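Local coordinates for protein response regulator aspartate phosphatase H (Bacillus subtilis, PDB 3Q15) that controls both sporulation and competence by acting on the response regulators Spo0F, which it dephosphorylates, and ComA, at residues H163-L168 with F186-N191; R180-L185 with E206-L211; S224-A229 with E243-A248; E286-I291 with F298-F303. All coordinates share one frame; numbering follows the deposited sequence.

In the fold
All four contacts join antiparallel helices of the all-helical chain. Interaction 1 comes first, closing the turn between helix 157-172 and helix 178-194. Interaction 2 uses helix 178-194 again and ties it to helix 198-214, so the two cross along the sequence; their centres lie about 10 Å apart and Leu168 of the first packs on Thr181 and Ser184 of the second. Interaction 3 follows in series, pairing helix 218-235 with helix 238-255, and touches interaction 2 through Leu209, which lies against Ser224, Leu225 and Ile228. Interaction 4 closes the short loop between helix 277-290 and helix 299-310; its centre is about 18 Å from that of interaction 3, without touching it.

Interaction 1: residues H163-L168 with F186-N191; sequences HILQAL and FVIAGN
Ile164 swings CG1 away from its own backbone N (chi1 -161°) and along Val187, while Ile188 turns CG1 the other way, opposite its carbonyl carbon (chi1 -62°), and extends CD1 toward Leu168. The two helices run antiparallel within the tetratricopeptide-repeat (TPR) domain, where predicted repeats 2 and 3 meet; the axes of the two short segments approach to 10.1 Å at 157°. Ile164 sits between two neighbours: its CG1 lies 3.6 Å from Val187 CG1, and its CG2 branch rests on Ile188 CG1 at 3.7 Å. The Asn191 amide skirts that same methyl but spends its ND2 on a hydrogen bond to Ser160. Phe145 and Ala148 of helix 137-153 also pack on Ile164. On the side facing the second subunit, Leu165 packs on Tyr378 of that subunit and also meets the end of Ile188 at about a right angle, CD2 to CD1 4.0 Å. The tightest point lies one turn further on, where Leu168 CD2 presses to 3.5 Å from Ile188 CD1.

Interaction 2: residues R180-L185 with E206-L211; sequences RTIQSL and EAALEL. With SO4 (sulfate ion), chain F.
Leu211 supplies the largest bump: its CD2 methyl enters the hollow between Thr181 and Ile182, 3.5 Å from Thr181 CG2 and 3.7 Å from Ile182 CG1. The Thr181 pair is tighter than usual carbon contact. Thr181 turns CG2 to Leu211 while OG1 hydrogen-bonds to Tyr177 O. In the other direction, Leu185 fits over the flat patch made by Ala207 and Ala208, its CD1 3.5 Å from Ala208 N and 3.7 Å from Ala208 CB. Ile182 fills in beside this alanine, CG2 to CB 4.1 Å, and the small side chain lets the backbones approach to 5.0 Å between the CA atoms of Ile182 and Ala208.

Away from this seam, Arg180 holds a sulfate, probably from the crystallisation liquor, with the sulfur in the guanidinium plane at its edge. The NH2 bond to sulfate O3 is nearly straight (170°), whereas NH1 reaches O1 at a poorer angle and also donates to Gln183 OE1, from above the amide plane. Glu142 makes a salt bridge to the same NH2. Two consecutive antiparallel helices packed side by side form the helical hairpin of a TPR unit, here predicted repeat 3.

Interaction 3: residues S224-A229 with E243-A248; sequences SLLNIA and EHFQKA
Predicted TPR repeat 4 is a helix-turn-helix hairpin, and this contact is its inner seam: helix 218-235 and helix 238-255 run antiparallel, their local axes 7.9 Å apart at 161°. Small residues allow the closeness. The methyl of Ala229 sits over the centre of the Phe245 ring, CB 3.5 Å from the centroid and only 8° off the normal, a well-aligned CH-pi contact. That methyl also lies 3.6 Å from His244 CB, so it sits between the Phe245 ring and His244 CB. Leu226 leaves its backbone facing away, yet its CG, set opposite the backbone N (chi1 173°), brings CD1 round to the edge of the same phenyl ring, 3.7 Å from CE1.

On the other flank His244 lays its imidazole against Ile228. CG2 stands over one face, 3.7 Å from the centroid and displaced toward the CD2 side of the rim, while Leu225 CD2 approaches at the edge. One turn along, Ala248 CB meets Leu225 CB at 3.9 Å. Leu267 and Thr270 of helix 260-273 also pack on Phe245. His244 ND1 is engaged by the carbonyl of Met240, which should help set the ring's rotation. No hydrogen bond crosses between the segments: the hairpin is held here by methyl-to-ring and aliphatic contact, and the one polar ring in it satisfies its ND1 within its own helix.

Interaction 4: residues E286-I291 with F298-F303; sequences EGLDHI and FYKELF
Phe303 reaches across to the backbone of Gly287, whose lack of a side chain makes room for the ring: Gly287 CA lies 3.8 Å from Phe303 CZ, and Gly287 C and Leu288 N lie over one ring face. Leu288 slides past the base of the same residue in the opposite direction, CD2 3.5 Å from Phe303 CB. With CG1 of Ile291 opposite its carbonyl carbon (chi1 -65°), CD1 rests on the first turn of the other helix, 3.5 Å from Lys300 N and 4.0 Å from Phe303 CD2.

This compact apolar wedge gives way to a looser side at the exposed Lys300. Of the Lys300 side chain, the first carbons touch, CB 3.9 Å from Ile291 CD1; beyond them, two bends carry the amine off to a salt bridge with Glu301 OE1, at a long 3.6 Å from NZ. On the part of helix 277-290 turned from the second segment, against helix 260-273, His290 donates from ND1 to Glu286 O, approaching from above the carbonyl plane while Asp289 N comes from the other face. Glu286 itself pairs with Arg253.

The two segments flank a short loop joining helix 277-290, in predicted TPR repeat 5, to helix 299-310. Leu264 of helix 260-273 packs on Glu286, Leu260 on His290 and Phe265 on Leu302, whereas Tyr325 of helix 316-328 and Tyr334 of helix 332-348 cover Phe298.

Interaction 1: residues H163-L168 with F186-N191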
loop_
_atom_site.group_PDB
_atom_site.type_symbol
_atom_site.label_atom_id
_atom_site.label_comp_id
_atom_site.label_asym_id
_atom_site.label_seq_id
_atom_site.Cartn_x
_atom_site.Cartn_y
_atom_site.Cartn_z
ATOM N N HIS A 163 -2.229 -7.251 -4.179
ATOM C CA HIS A 163 -2.077 -7.234 -5.630
ATOM C C HIS A 163 -1.744 -8.594 -6.230
ATOM O O HIS A 163 -2.306 -8.973 -7.254
ATOM C CB HIS A 163 -1.039 -6.196 -6.055
ATOM C CG HIS A 163 -1.561 -4.795 -6.032
ATOM N ND1 HIS A 163 -2.412 -4.302 -6.997
ATOM C CD2 HIS A 163 -1.368 -3.785 -5.148
ATOM C CE1 HIS A 163 -2.717 -3.048 -6.714
ATOM N NE2 HIS A 163 -2.094 -2.711 -5.598
ATOM N N ILE A 164 -0.829 -9.327 -5.604
ATOM C CA ILE A 164 -0.407 -10.604 -6.166
ATOM C C ILE A 164 -1.541 -11.629 -6.150
ATOM O O ILE A 164 -1.593 -12.525 -6.995
ATOM C CB ILE A 164 0.830 -11.179 -5.438
ATOM C CG1 ILE A 164 1.511 -12.233 -6.308
ATOM C CG2 ILE A 164 0.444 -11.759 -4.076
ATOM C CD1 ILE A 164 1.926 -11.721 -7.666
ATOM N N LEU A 165 -2.451 -11.493 -5.191
ATOM C CA LEU A 165 -3.598 -12.388 -5.121
ATOM C C LEU A 165 -4.591 -12.115 -6.248
ATOM O O LEU A 165 -5.336 -13.006 -6.656
ATOM C CB LEU A 165 -4.289 -12.295 -3.758
ATOM C CG LEU A 165 -3.550 -12.906 -2.561
ATOM C CD1 LEU A 165 -4.338 -12.670 -1.281
ATOM C CD2 LEU A 165 -3.306 -14.395 -2.774
ATOM N N GLN A 166 -4.601 -10.883 -6.751
ATOM C CA GLN A 166 -5.452 -10.548 -7.893
ATOM C C GLN A 166 -4.844 -11.082 -9.183
ATOM O O GLN A 166 -5.559 -11.528 -10.080
ATOM C CB GLN A 166 -5.661 -9.039 -8.000
ATOM C CG GLN A 166 -6.432 -8.439 -6.842
ATOM C CD GLN A 166 -6.832 -7.003 -7.098
ATOM O OE1 GLN A 166 -6.244 -6.077 -6.543
ATOM N NE2 GLN A 166 -7.840 -6.808 -7.943
ATOM N N ALA A 167 -3.519 -11.033 -9.270
ATOM C CA ALA A 167 -2.814 -11.584 -10.418
ATOM C C ALA A 167 -3.031 -13.091 -10.511
ATOM O O ALA A 167 -3.466 -13.603 -11.545
ATOM C CB ALA A 167 -1.334 -11.263 -10.335
ATOM N N LEU A 168 -2.739 -13.792 -9.419
ATOM C CA LEU A 168 -2.855 -15.250 -9.372
ATOM C C LEU A 168 -4.260 -15.743 -9.717
ATOM O O LEU A 168 -4.424 -16.786 -10.352
ATOM C CB LEU A 168 -2.437 -15.783 -8.000
ATOM C CG LEU A 168 -2.419 -17.307 -7.853
ATOM C CD1 LEU A 168 -1.361 -17.923 -8.761
ATOM C CD2 LEU A 168 -2.184 -17.704 -6.407
ATOM N N PHE A 186 5.726 -17.989 -5.882
ATOM C CA PHE A 186 6.982 -17.552 -5.271
ATOM C C PHE A 186 6.816 -16.209 -4.566
ATOM O O PHE A 186 7.322 -16.008 -3.461
ATOM C CB PHE A 186 8.107 -17.464 -6.309
ATOM C CG PHE A 186 8.586 -18.801 -6.800
ATOM C CD1 PHE A 186 8.201 -19.968 -6.157
ATOM C CD2 PHE A 186 9.421 -18.893 -7.900
ATOM C CE1 PHE A 186 8.637 -21.204 -6.605
ATOM C CE2 PHE A 186 9.862 -20.126 -8.351
ATOM C CZ PHE A 186 9.468 -21.283 -7.701
ATOM N N VAL A 187 6.102 -15.289 -5.209
ATOM C CA VAL A 187 5.869 -13.973 -4.626
ATOM C C VAL A 187 5.056 -14.084 -3.340
ATOM O O VAL A 187 5.374 -13.446 -2.338
ATOM C CB VAL A 187 5.172 -13.028 -5.613
ATOM C CG1 VAL A 187 4.773 -11.735 -4.915
ATOM C CG2 VAL A 187 6.090 -12.739 -6.793
ATOM N N ILE A 188 4.016 -14.910 -3.366
ATOM C CA ILE A 188 3.191 -15.124 -2.183
ATOM C C ILE A 188 4.016 -15.704 -1.034
ATOM O O ILE A 188 3.921 -15.246 0.105
ATOM C CB ILE A 188 2.005 -16.048 -2.495
ATOM C CG1 ILE A 188 1.105 -15.412 -3.554
ATOM C CG2 ILE A 188 1.211 -16.347 -1.235
ATOM C CD1 ILE A 188 -0.010 -16.333 -4.045
ATOM N N ALA A 189 4.823 -16.716 -1.339
ATOM C CA ALA A 189 5.710 -17.305 -0.342
ATOM C C ALA A 189 6.683 -16.262 0.199
ATOM O O ALA A 189 6.860 -16.139 1.410
ATOM C CB ALA A 189 6.471 -18.474 -0.939
ATOM N N GLY A 190 7.312 -15.517 -0.707
ATOM C CA GLY A 190 8.263 -14.488 -0.326
ATOM C C GLY A 190 7.644 -13.485 0.625
ATOM O O GLY A 190 8.282 -13.048 1.586
ATOM N N ASN A 191 6.390 -13.128 0.364
ATOM C CA ASN A 191 5.668 -12.187 1.213
ATOM C C ASN A 191 5.461 -12.728 2.623
ATOM O O ASN A 191 5.684 -12.026 3.612
ATOM C CB ASN A 191 4.328 -11.796 0.580
ATOM C CG ASN A 191 4.496 -10.850 -0.596
ATOM O OD1 ASN A 191 5.562 -10.261 -0.784
ATOM N ND2 ASN A 191 3.441 -10.694 -1.390
#

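Interaction 2: residues R180-L185 with E206-L211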
loop_
_atom_site.group_PDB
_atom_site.type_symbol
_atom_site.label_atom_id
_atom_site.label_comp_id
_atom_site.label_asym_id
_atom_site.label_seq_id
_atom_site.Cartn_x
_atom_site.Cartn_y
_atom_site.Cartn_z
ATOM N N ARG A 180 3.680 -17.736 -15.038
ATOM C CA ARG A 180 3.255 -16.623 -14.195
ATOM C C ARG A 180 2.645 -17.123 -12.893
ATOM O O ARG A 180 2.733 -16.456 -11.864
ATOM C CB ARG A 180 2.252 -15.725 -14.928
ATOM C CG ARG A 180 2.888 -14.646 -15.797
ATOM C CD ARG A 180 3.589 -13.594 -14.949
ATOM N NE ARG A 180 3.976 -12.425 -15.734
ATOM C CZ ARG A 180 5.218 -11.962 -15.840
ATOM N NH1 ARG A 180 6.214 -12.566 -15.206
ATOM N NH2 ARG A 180 5.463 -10.888 -16.578
ATOM N N THR A 181 2.024 -18.296 -12.948
ATOM C CA THR A 181 1.392 -18.895 -11.778
ATOM C C THR A 181 2.451 -19.307 -10.770
ATOM O O THR A 181 2.309 -19.073 -9.575
ATOM C CB THR A 181 0.551 -20.132 -12.174
ATOM O OG1 THR A 181 -0.507 -19.729 -13.051
ATOM C CG2 THR A 181 -0.053 -20.796 -10.946
ATOM N N ILE A 182 3.518 -19.920 -11.267
ATOM C CA ILE A 182 4.629 -20.325 -10.420
ATOM C C ILE A 182 5.301 -19.101 -9.810
ATOM O O ILE A 182 5.556 -19.060 -8.605
ATOM C CB ILE A 182 5.656 -21.151 -11.205
ATOM C CG1 ILE A 182 5.042 -22.494 -11.622
ATOM C CG2 ILE A 182 6.909 -21.366 -10.374
ATOM C CD1 ILE A 182 5.916 -23.320 -12.532
ATOM N N GLN A 183 5.574 -18.103 -10.648
ATOM C CA GLN A 183 6.179 -16.857 -10.185
ATOM C C GLN A 183 5.290 -16.180 -9.148
ATOM O O GLN A 183 5.783 -15.576 -8.200
ATOM C CB GLN A 183 6.432 -15.902 -11.356
ATOM C CG GLN A 183 7.471 -16.386 -12.354
ATOM C CD GLN A 183 7.459 -15.586 -13.646
ATOM O OE1 GLN A 183 6.399 -15.248 -14.177
ATOM N NE2 GLN A 183 8.644 -15.276 -14.156
ATOM N N SER A 184 3.977 -16.284 -9.335
ATOM C CA SER A 184 3.029 -15.690 -8.395
ATOM C C SER A 184 3.059 -16.420 -7.059
ATOM O O SER A 184 2.927 -15.804 -6.000
ATOM C CB SER A 184 1.614 -15.683 -8.973
ATOM O OG SER A 184 1.528 -14.810 -10.086
ATOM N N LEU A 185 3.240 -17.733 -7.115
ATOM C CA LEU A 185 3.358 -18.534 -5.906
ATOM C C LEU A 185 4.631 -18.176 -5.149
ATOM O O LEU A 185 4.621 -18.071 -3.921
ATOM C CB LEU A 185 3.328 -20.029 -6.245
ATOM C CG LEU A 185 1.999 -20.528 -6.826
ATOM C CD1 LEU A 185 2.128 -21.937 -7.396
ATOM C CD2 LEU A 185 0.900 -20.472 -5.773
ATOM N N GLU A 206 5.120 -25.671 -2.456
ATOM C CA GLU A 206 4.856 -27.045 -2.868
ATOM C C GLU A 206 3.981 -27.085 -4.118
ATOM O O GLU A 206 4.222 -27.883 -5.024
ATOM C CB GLU A 206 4.221 -27.849 -1.730
ATOM C CG GLU A 206 5.160 -28.104 -0.556
ATOM C CD GLU A 206 4.491 -28.841 0.592
ATOM O OE1 GLU A 206 5.214 -29.442 1.415
ATOM O OE2 GLU A 206 3.245 -28.816 0.676
ATOM N N ALA A 207 2.970 -26.224 -4.171
ATOM C CA ALA A 207 2.115 -26.146 -5.351
ATOM C C ALA A 207 2.938 -25.710 -6.555
ATOM O O ALA A 207 2.751 -26.208 -7.662
ATOM C CB ALA A 207 0.966 -25.177 -5.117
ATOM N N ALA A 208 3.858 -24.778 -6.329
ATOM C CA ALA A 208 4.749 -24.327 -7.390
ATOM C C ALA A 208 5.608 -25.481 -7.894
ATOM O O ALA A 208 5.775 -25.658 -9.099
ATOM C CB ALA A 208 5.624 -23.175 -6.910
ATOM N N LEU A 209 6.151 -26.267 -6.969
ATOM C CA LEU A 209 6.953 -27.423 -7.349
ATOM C C LEU A 209 6.153 -28.394 -8.215
ATOM O O LEU A 209 6.629 -28.840 -9.259
ATOM C CB LEU A 209 7.497 -28.152 -6.116
ATOM C CG LEU A 209 8.215 -29.479 -6.400
ATOM C CD1 LEU A 209 9.405 -29.267 -7.328
ATOM C CD2 LEU A 209 8.658 -30.161 -5.111
ATOM N N GLU A 210 4.941 -28.721 -7.776
ATOM C CA GLU A 210 4.094 -29.665 -8.504
ATOM C C GLU A 210 3.763 -29.155 -9.899
ATOM O O GLU A 210 3.826 -29.901 -10.874
ATOM C CB GLU A 210 2.806 -29.965 -7.728
ATOM C CG GLU A 210 2.851 -31.261 -6.931
ATOM C CD GLU A 210 1.489 -31.928 -6.810
ATOM O OE1 GLU A 210 0.482 -31.213 -6.618
ATOM O OE2 GLU A 210 1.425 -33.171 -6.915
ATOM N N LEU A 211 3.409 -27.879 -9.988
ATOM C CA LEU A 211 3.076 -27.273 -11.269
ATOM C C LEU A 211 4.285 -27.293 -12.201
ATOM O O LEU A 211 4.170 -27.632 -13.380
ATOM C CB LEU A 211 2.584 -25.840 -11.062
ATOM C CG LEU A 211 2.063 -25.110 -12.297
ATOM C CD1 LEU A 211 0.942 -25.903 -12.956
ATOM C CD2 LEU A 211 1.594 -23.716 -11.919
HETATM S S SO4 F . 9.249 -10.899 -16.500
HETATM O O1 SO4 F . 8.863 -12.275 -16.798
HETATM O O2 SO4 F . 10.599 -10.657 -17.000
HETATM O O3 SO4 F . 8.319 -9.974 -17.143
HETATM O O4 SO4 F . 9.223 -10.695 -15.054
#

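Interaction 3: residues S224-A229 with E243-A248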
loop_
_atom_site.group_PDB
_atom_site.type_symbol
_atom_site.label_atom_id
_atom_site.label_comp_id
_atom_site.label_asym_id
_atom_site.label_seq_id
_atom_site.Cartn_x
_atom_site.Cartn_y
_atom_site.Cartn_z
ATOM N N SER A 224 12.106 -24.179 -7.304
ATOM C CA SER A 224 11.069 -24.565 -6.349
ATOM C C SER A 224 11.649 -25.393 -5.210
ATOM O O SER A 224 11.318 -25.179 -4.041
ATOM C CB SER A 224 9.958 -25.359 -7.044
ATOM O OG SER A 224 9.318 -24.576 -8.041
ATOM N N LEU A 225 12.509 -26.343 -5.563
ATOM C CA LEU A 225 13.135 -27.221 -4.583
ATOM C C LEU A 225 14.051 -26.423 -3.663
ATOM O O LEU A 225 14.112 -26.671 -2.459
ATOM C CB LEU A 225 13.921 -28.326 -5.290
ATOM C CG LEU A 225 13.101 -29.411 -5.994
ATOM C CD1 LEU A 225 13.988 -30.266 -6.889
ATOM C CD2 LEU A 225 12.376 -30.282 -4.973
ATOM N N LEU A 226 14.760 -25.460 -4.242
ATOM C CA LEU A 226 15.616 -24.565 -3.473
ATOM C C LEU A 226 14.787 -23.731 -2.503
ATOM O O LEU A 226 15.139 -23.585 -1.332
ATOM C CB LEU A 226 16.395 -23.649 -4.413
ATOM C CG LEU A 226 17.223 -22.543 -3.758
ATOM C CD1 LEU A 226 18.226 -23.130 -2.779
ATOM C CD2 LEU A 226 17.928 -21.731 -4.826
ATOM N N ASN A 227 13.683 -23.185 -2.999
ATOM C CA ASN A 227 12.792 -22.384 -2.174
ATOM C C ASN A 227 12.196 -23.188 -1.026
ATOM O O ASN A 227 12.088 -22.695 0.097
ATOM C CB ASN A 227 11.692 -21.748 -3.031
ATOM C CG ASN A 227 12.223 -20.637 -3.920
ATOM O OD1 ASN A 227 13.336 -20.158 -3.723
ATOM N ND2 ASN A 227 11.425 -20.218 -4.894
ATOM N N ILE A 228 11.819 -24.430 -1.311
ATOM C CA ILE A 228 11.331 -25.334 -0.278
ATOM C C ILE A 228 12.409 -25.579 0.780
ATOM O O ILE A 228 12.135 -25.518 1.979
ATOM C CB ILE A 228 10.872 -26.679 -0.877
ATOM C CG1 ILE A 228 9.674 -26.458 -1.803
ATOM C CG2 ILE A 228 10.516 -27.663 0.222
ATOM C CD1 ILE A 228 9.220 -27.700 -2.523
ATOM N N ALA A 229 13.632 -25.847 0.328
ATOM C CA ALA A 229 14.756 -26.079 1.233
ATOM C C ALA A 229 15.026 -24.875 2.142
ATOM O O ALA A 229 15.205 -25.028 3.351
ATOM C CB ALA A 229 16.005 -26.448 0.444
ATOM N N GLU A 243 17.676 -32.290 2.769
ATOM C CA GLU A 243 17.103 -33.218 1.805
ATOM C C GLU A 243 16.725 -32.507 0.511
ATOM O O GLU A 243 17.044 -32.969 -0.587
ATOM C CB GLU A 243 15.878 -33.902 2.405
ATOM C CG GLU A 243 15.101 -34.749 1.424
ATOM C CD GLU A 243 13.947 -35.468 2.083
ATOM O OE1 GLU A 243 14.036 -35.734 3.302
ATOM O OE2 GLU A 243 12.951 -35.760 1.387
ATOM N N HIS A 244 16.045 -31.375 0.641
ATOM C CA HIS A 244 15.621 -30.633 -0.534
ATOM C C HIS A 244 16.778 -29.902 -1.205
ATOM O O HIS A 244 16.827 -29.820 -2.430
ATOM C CB HIS A 244 14.463 -29.691 -0.201
ATOM C CG HIS A 244 13.174 -30.404 0.067
ATOM N ND1 HIS A 244 12.888 -30.995 1.277
ATOM C CD2 HIS A 244 12.103 -30.641 -0.730
ATOM C CE1 HIS A 244 11.691 -31.553 1.221
ATOM N NE2 HIS A 244 11.197 -31.354 0.011
ATOM N N PHE A 245 17.714 -29.387 -0.411
ATOM C CA PHE A 245 18.906 -28.769 -0.984
ATOM C C PHE A 245 19.579 -29.745 -1.944
ATOM O O PHE A 245 19.931 -29.385 -3.067
ATOM C CB PHE A 245 19.894 -28.323 0.103
ATOM C CG PHE A 245 19.581 -26.977 0.698
ATOM C CD1 PHE A 245 19.471 -25.852 -0.108
ATOM C CD2 PHE A 245 19.414 -26.832 2.064
ATOM C CE1 PHE A 245 19.186 -24.608 0.438
ATOM C CE2 PHE A 245 19.128 -25.595 2.620
ATOM C CZ PHE A 245 19.015 -24.480 1.805
ATOM N N GLN A 246 19.738 -30.987 -1.503
ATOM C CA GLN A 246 20.395 -32.000 -2.320
ATOM C C GLN A 246 19.571 -32.376 -3.551
ATOM O O GLN A 246 20.128 -32.697 -4.602
ATOM C CB GLN A 246 20.748 -33.226 -1.476
ATOM C CG GLN A 246 21.747 -32.896 -0.373
ATOM C CD GLN A 246 22.132 -34.094 0.470
ATOM O OE1 GLN A 246 21.450 -35.120 0.468
ATOM N NE2 GLN A 246 23.236 -33.969 1.200
ATOM N N LYS A 247 18.251 -32.321 -3.426
ATOM C CA LYS A 247 17.385 -32.516 -4.582
ATOM C C LYS A 247 17.589 -31.392 -5.594
ATOM O O LYS A 247 17.704 -31.640 -6.794
ATOM C CB LYS A 247 15.916 -32.589 -4.162
ATOM C CG LYS A 247 15.535 -33.877 -3.455
ATOM C CD LYS A 247 14.048 -33.921 -3.149
ATOM C CE LYS A 247 13.645 -35.270 -2.581
ATOM N NZ LYS A 247 13.956 -36.375 -3.530
ATOM N N ALA A 248 17.636 -30.156 -5.105
ATOM C CA ALA A 248 17.893 -29.004 -5.961
ATOM C C ALA A 248 19.288 -29.092 -6.569
ATOM O O ALA A 248 19.492 -28.752 -7.732
ATOM C CB ALA A 248 17.736 -27.713 -5.176
#

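Interaction 4: residues E286-I291 with F298-F303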
loop_
_atom_site.group_PDB
_atom_site.type_symbol
_atom_site.label_atom_id
_atom_site.label_comp_id
_atom_site.label_asym_id
_atom_site.label_seq_id
_atom_site.Cartn_x
_atom_site.Cartn_y
_atom_site.Cartn_z
ATOM N N GLU A 286 33.315 -26.378 -3.181
ATOM C CA GLU A 286 32.711 -26.734 -4.458
ATOM C C GLU A 286 32.030 -25.525 -5.088
ATOM O O GLU A 286 32.138 -25.302 -6.292
ATOM C CB GLU A 286 31.707 -27.878 -4.285
ATOM C CG GLU A 286 31.030 -28.310 -5.578
ATOM C CD GLU A 286 30.074 -29.480 -5.386
ATOM O OE1 GLU A 286 29.116 -29.593 -6.178
ATOM O OE2 GLU A 286 30.279 -30.288 -4.455
ATOM N N GLY A 287 31.333 -24.745 -4.267
ATOM C CA GLY A 287 30.640 -23.562 -4.744
ATOM C C GLY A 287 31.588 -22.468 -5.205
ATOM O O GLY A 287 31.299 -21.747 -6.160
ATOM N N LEU A 288 32.722 -22.340 -4.522
ATOM C CA LEU A 288 33.725 -21.345 -4.887
ATOM C C LEU A 288 34.363 -21.645 -6.243
ATOM O O LEU A 288 34.861 -20.744 -6.915
ATOM C CB LEU A 288 34.809 -21.241 -3.806
ATOM C CG LEU A 288 34.405 -20.572 -2.491
ATOM C CD1 LEU A 288 35.508 -20.702 -1.449
ATOM C CD2 LEU A 288 34.061 -19.110 -2.728
ATOM N N ASP A 289 34.343 -22.911 -6.644
ATOM C CA ASP A 289 34.949 -23.324 -7.907
ATOM C C ASP A 289 34.014 -23.116 -9.095
ATOM O O ASP A 289 34.459 -23.066 -10.241
ATOM C CB ASP A 289 35.388 -24.789 -7.837
ATOM C CG ASP A 289 36.616 -24.989 -6.964
ATOM O OD1 ASP A 289 37.132 -26.126 -6.906
ATOM O OD2 ASP A 289 37.071 -24.004 -6.345
ATOM N N HIS A 290 32.720 -22.999 -8.817
ATOM C CA HIS A 290 31.722 -22.801 -9.864
ATOM C C HIS A 290 31.516 -21.322 -10.193
ATOM O O HIS A 290 31.016 -20.975 -11.265
ATOM C CB HIS A 290 30.389 -23.434 -9.456
ATOM C CG HIS A 290 30.351 -24.922 -9.620
ATOM N ND1 HIS A 290 30.637 -25.795 -8.591
ATOM C CD2 HIS A 290 30.066 -25.692 -10.697
ATOM C CE1 HIS A 290 30.525 -27.036 -9.026
ATOM N NE2 HIS A 290 30.180 -27.003 -10.300
ATOM N N ILE A 291 31.897 -20.452 -9.265
ATOM C CA ILE A 291 31.700 -19.015 -9.446
ATOM C C ILE A 291 32.579 -18.457 -10.562
ATOM O O ILE A 291 33.771 -18.763 -10.646
ATOM C CB ILE A 291 31.935 -18.242 -8.133
ATOM C CG1 ILE A 291 30.879 -18.640 -7.099
ATOM C CG2 ILE A 291 31.902 -16.734 -8.373
ATOM C CD1 ILE A 291 31.045 -17.970 -5.752
ATOM N N PHE A 298 27.147 -11.935 -4.856
ATOM C CA PHE A 298 28.198 -11.893 -3.854
ATOM C C PHE A 298 28.333 -13.221 -3.105
ATOM O O PHE A 298 28.857 -13.260 -1.994
ATOM C CB PHE A 298 27.959 -10.737 -2.878
ATOM C CG PHE A 298 28.021 -9.376 -3.522
ATOM C CD1 PHE A 298 29.218 -8.679 -3.587
ATOM C CD2 PHE A 298 26.886 -8.799 -4.066
ATOM C CE1 PHE A 298 29.280 -7.428 -4.178
ATOM C CE2 PHE A 298 26.941 -7.550 -4.660
ATOM C CZ PHE A 298 28.141 -6.863 -4.715
ATOM N N TYR A 299 27.871 -14.308 -3.716
ATOM C CA TYR A 299 27.993 -15.624 -3.092
ATOM C C TYR A 299 29.444 -15.944 -2.753
ATOM O O TYR A 299 29.724 -16.709 -1.831
ATOM C CB TYR A 299 27.365 -16.718 -3.966
ATOM C CG TYR A 299 25.855 -16.649 -3.993
ATOM C CD1 TYR A 299 25.103 -17.079 -2.908
ATOM C CD2 TYR A 299 25.183 -16.132 -5.092
ATOM C CE1 TYR A 299 23.721 -17.003 -2.919
ATOM C CE2 TYR A 299 23.802 -16.053 -5.111
ATOM C CZ TYR A 299 23.077 -16.491 -4.022
ATOM O OH TYR A 299 21.703 -16.415 -4.036
ATOM N N LYS A 300 30.369 -15.338 -3.490
ATOM C CA LYS A 300 31.784 -15.500 -3.204
ATOM C C LYS A 300 32.100 -15.008 -1.795
ATOM O O LYS A 300 32.836 -15.656 -1.050
ATOM C CB LYS A 300 32.633 -14.745 -4.230
ATOM C CG LYS A 300 34.108 -15.134 -4.211
ATOM C CD LYS A 300 34.867 -14.553 -5.395
ATOM C CE LYS A 300 35.098 -13.065 -5.219
ATOM N NZ LYS A 300 35.966 -12.784 -4.045
ATOM N N GLU A 301 31.538 -13.857 -1.434
ATOM C CA GLU A 301 31.789 -13.258 -0.126
ATOM C C GLU A 301 31.030 -13.980 0.985
ATOM O O GLU A 301 31.502 -14.067 2.119
ATOM C CB GLU A 301 31.433 -11.770 -0.133
ATOM C CG GLU A 301 32.512 -10.866 -0.721
ATOM C CD GLU A 301 32.587 -10.933 -2.236
ATOM O OE1 GLU A 301 33.587 -10.441 -2.803
ATOM O OE2 GLU A 301 31.645 -11.465 -2.863
ATOM N N LEU A 302 29.849 -14.489 0.653
ATOM C CA LEU A 302 29.077 -15.294 1.595
ATOM C C LEU A 302 29.774 -16.629 1.869
ATOM O O LEU A 302 29.802 -17.105 3.003
ATOM C CB LEU A 302 27.655 -15.535 1.075
ATOM C CG LEU A 302 26.625 -14.402 1.136
ATOM C CD1 LEU A 302 26.641 -13.723 2.497
ATOM C CD2 LEU A 302 26.868 -13.393 0.035
ATOM N N PHE A 303 30.338 -17.232 0.826
ATOM C CA PHE A 303 31.082 -18.471 1.000
ATOM C C PHE A 303 32.282 -18.232 1.895
ATOM O O PHE A 303 32.536 -18.998 2.822
ATOM C CB PHE A 303 31.541 -19.042 -0.339
ATOM C CG PHE A 303 30.523 -19.923 -1.005
ATOM C CD1 PHE A 303 30.110 -21.105 -0.406
ATOM C CD2 PHE A 303 29.990 -19.583 -2.236
ATOM C CE1 PHE A 303 29.175 -21.926 -1.020
ATOM C CE2 PHE A 303 29.055 -20.398 -2.857
ATOM C CZ PHE A 303 28.645 -21.573 -2.247
#